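Local atomic coordinates of CRISPR system Cmr subunit Cmr6 (Pyrococcus furiosus, PDB entry 4W8V), a protein that forms part of the RNA-guided type III-B Cmr complex of CRISPR immunity, capping the elongated ribonucleoprotein together with Cmr1 and binding RNA. Residues D92-L97 and E124-L129. Numbering follows the deposited sequence.
Sequences DPKEIL and EIIDEL
A salt bridge, K94 to D127, and a small apolar patch around I126 join the one-turn helix 93-96 and the L97 that follows it to helix 122-133, in a helical part of Cmr6; the centre of the contact lies about 19 Å from that of the chain. K94 and I126 have the nearest CA atoms of the two segments, 6.6 Å apart. The lysine reaches past I126 to D127 on a chain that kinks at its second and fourth torsions, its CG anti to the backbone N (chi1 -153°). Its NZ lies 2.9 Å from D127 OD1, meeting the syn lone pair of that oxygen, and more weakly 3.2 Å from OD2, a forked grip that should restrain the carboxylate. On the way, K94 CD passes I126 CG2 at 3.8 Å, and aliphatic chain and charged end are both used. Both segments belong to the RAMP-superfamily region, lie on or beside helices, and take no part in its antiparallel sheets. I126 divides its branches: CG2 serves K94 and, more loosely, P93 CB at 4.3 Å, while CD1 meets L97 CD1 at 3.9 Å, the two side chains crossing at about a right angle. F88 of helix 77-90 touches P93, L97 and I126, and L67 of helix 52-68 also packs on I126. At the start of the short helix D92 is the N-cap, its OD1 taking a weak bond of 3.1 Å from K94 N.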
loop_
_atom_site.group_PDB
_atom_site.type_symbol
_atom_site.label_atom_id
_atom_site.label_comp_id
_atom_site.label_asym_id
_atom_site.label_seq_id
_atom_site.Cartn_x
_atom_site.Cartn_y
_atom_site.Cartn_z
ATOM N N ASP A 92 -19.692 -7.153 -3.362
ATOM C CA ASP A 92 -19.826 -6.419 -4.611
ATOM C C ASP A 92 -19.761 -4.930 -4.319
ATOM O O ASP A 92 -20.709 -4.367 -3.778
ATOM C CB ASP A 92 -21.149 -6.775 -5.303
ATOM C CG ASP A 92 -21.295 -6.134 -6.677
ATOM O OD1 ASP A 92 -20.414 -5.352 -7.093
ATOM O OD2 ASP A 92 -22.314 -6.416 -7.343
ATOM N N PRO A 93 -18.641 -4.283 -4.673
ATOM C CA PRO A 93 -18.509 -2.850 -4.391
ATOM C C PRO A 93 -19.542 -2.022 -5.152
ATOM O O PRO A 93 -20.118 -1.094 -4.586
ATOM C CB PRO A 93 -17.087 -2.528 -4.862
ATOM C CG PRO A 93 -16.782 -3.578 -5.871
ATOM C CD PRO A 93 -17.473 -4.817 -5.389
ATOM N N LYS A 94 -19.780 -2.378 -6.412
ATOM C CA LYS A 94 -20.724 -1.660 -7.266
ATOM C C LYS A 94 -22.098 -1.543 -6.609
ATOM O O LYS A 94 -22.678 -0.463 -6.551
ATOM C CB LYS A 94 -20.843 -2.360 -8.620
ATOM C CG LYS A 94 -21.240 -1.446 -9.757
ATOM C CD LYS A 94 -20.208 -0.350 -9.955
ATOM C CE LYS A 94 -20.652 0.633 -11.022
ATOM N NZ LYS A 94 -20.859 -0.037 -12.334
ATOM N N GLU A 95 -22.597 -2.662 -6.101
ATOM C CA GLU A 95 -23.903 -2.725 -5.458
ATOM C C GLU A 95 -23.956 -1.897 -4.180
ATOM O O GLU A 95 -24.857 -1.080 -3.999
ATOM C CB GLU A 95 -24.264 -4.184 -5.156
ATOM N N ILE A 96 -22.984 -2.107 -3.299
ATOM C CA ILE A 96 -23.001 -1.490 -1.975
ATOM C C ILE A 96 -22.728 0.013 -2.011
ATOM O O ILE A 96 -23.278 0.768 -1.206
ATOM C CB ILE A 96 -21.977 -2.170 -1.034
ATOM C CG1 ILE A 96 -22.150 -3.692 -1.079
ATOM C CG2 ILE A 96 -22.127 -1.660 0.394
ATOM C CD1 ILE A 96 -21.408 -4.442 0.003
ATOM N N LEU A 97 -21.892 0.458 -2.941
ATOM C CA LEU A 97 -21.552 1.878 -3.010
ATOM C C LEU A 97 -22.302 2.609 -4.119
ATOM O O LEU A 97 -21.830 3.629 -4.630
ATOM C CB LEU A 97 -20.050 2.054 -3.210
ATOM C CG LEU A 97 -19.158 1.280 -2.248
ATOM C CD1 LEU A 97 -17.725 1.687 -2.476
ATOM C CD2 LEU A 97 -19.568 1.521 -0.801
ATOM N N GLU A 124 -18.458 5.352 -12.128
ATOM C CA GLU A 124 -17.428 5.018 -13.101
ATOM C C GLU A 124 -16.099 4.688 -12.424
ATOM O O GLU A 124 -15.439 3.722 -12.796
ATOM C CB GLU A 124 -17.236 6.163 -14.098
ATOM C CG GLU A 124 -16.160 5.907 -15.138
ATOM C CD GLU A 124 -16.074 7.007 -16.182
ATOM O OE1 GLU A 124 -16.861 7.973 -16.100
ATOM O OE2 GLU A 124 -15.218 6.901 -17.086
ATOM N N ILE A 125 -15.718 5.487 -11.429
ATOM C CA ILE A 125 -14.437 5.315 -10.737
ATOM C C ILE A 125 -14.394 3.984 -9.987
ATOM O O ILE A 125 -13.356 3.321 -9.921
ATOM C CB ILE A 125 -14.165 6.467 -9.740
ATOM C CG1 ILE A 125 -14.157 7.816 -10.455
ATOM C CG2 ILE A 125 -12.832 6.272 -9.029
ATOM C CD1 ILE A 125 -13.826 8.971 -9.540
ATOM N N ILE A 126 -15.530 3.609 -9.418
ATOM C CA ILE A 126 -15.686 2.306 -8.792
ATOM C C ILE A 126 -15.294 1.205 -9.775
ATOM O O ILE A 126 -14.671 0.215 -9.397
ATOM C CB ILE A 126 -17.132 2.086 -8.314
ATOM C CG1 ILE A 126 -17.519 3.151 -7.288
ATOM C CG2 ILE A 126 -17.295 0.700 -7.711
ATOM C CD1 ILE A 126 -16.784 3.013 -5.988
ATOM N N ASP A 127 -15.635 1.400 -11.046
ATOM C CA ASP A 127 -15.338 0.411 -12.076
ATOM C C ASP A 127 -13.847 0.332 -12.364
ATOM O O ASP A 127 -13.300 -0.752 -12.527
ATOM C CB ASP A 127 -16.100 0.726 -13.358
ATOM C CG ASP A 127 -17.581 0.471 -13.225
ATOM O OD1 ASP A 127 -17.951 -0.452 -12.471
ATOM O OD2 ASP A 127 -18.371 1.188 -13.872
ATOM N N GLU A 128 -13.193 1.481 -12.428
ATOM C CA GLU A 128 -11.760 1.508 -12.679
ATOM C C GLU A 128 -11.015 0.876 -11.512
ATOM O O GLU A 128 -9.986 0.227 -11.706
ATOM C CB GLU A 128 -11.280 2.938 -12.929
ATOM C CG GLU A 128 -11.765 3.525 -14.251
ATOM C CD GLU A 128 -10.870 4.631 -14.771
ATOM O OE1 GLU A 128 -10.847 5.712 -14.154
ATOM O OE2 GLU A 128 -10.183 4.418 -15.796
ATOM N N LEU A 129 -11.553 1.054 -10.307
ATOM C CA LEU A 129 -10.947 0.498 -9.100
ATOM C C LEU A 129 -11.213 -0.996 -9.011
ATOM O O LEU A 129 -10.359 -1.754 -8.556
ATOM C CB LEU A 129 -11.477 1.195 -7.842
ATOM C CG LEU A 129 -11.089 2.657 -7.644
ATOM C CD1 LEU A 129 -11.907 3.293 -6.540
ATOM C CD2 LEU A 129 -9.610 2.774 -7.334
#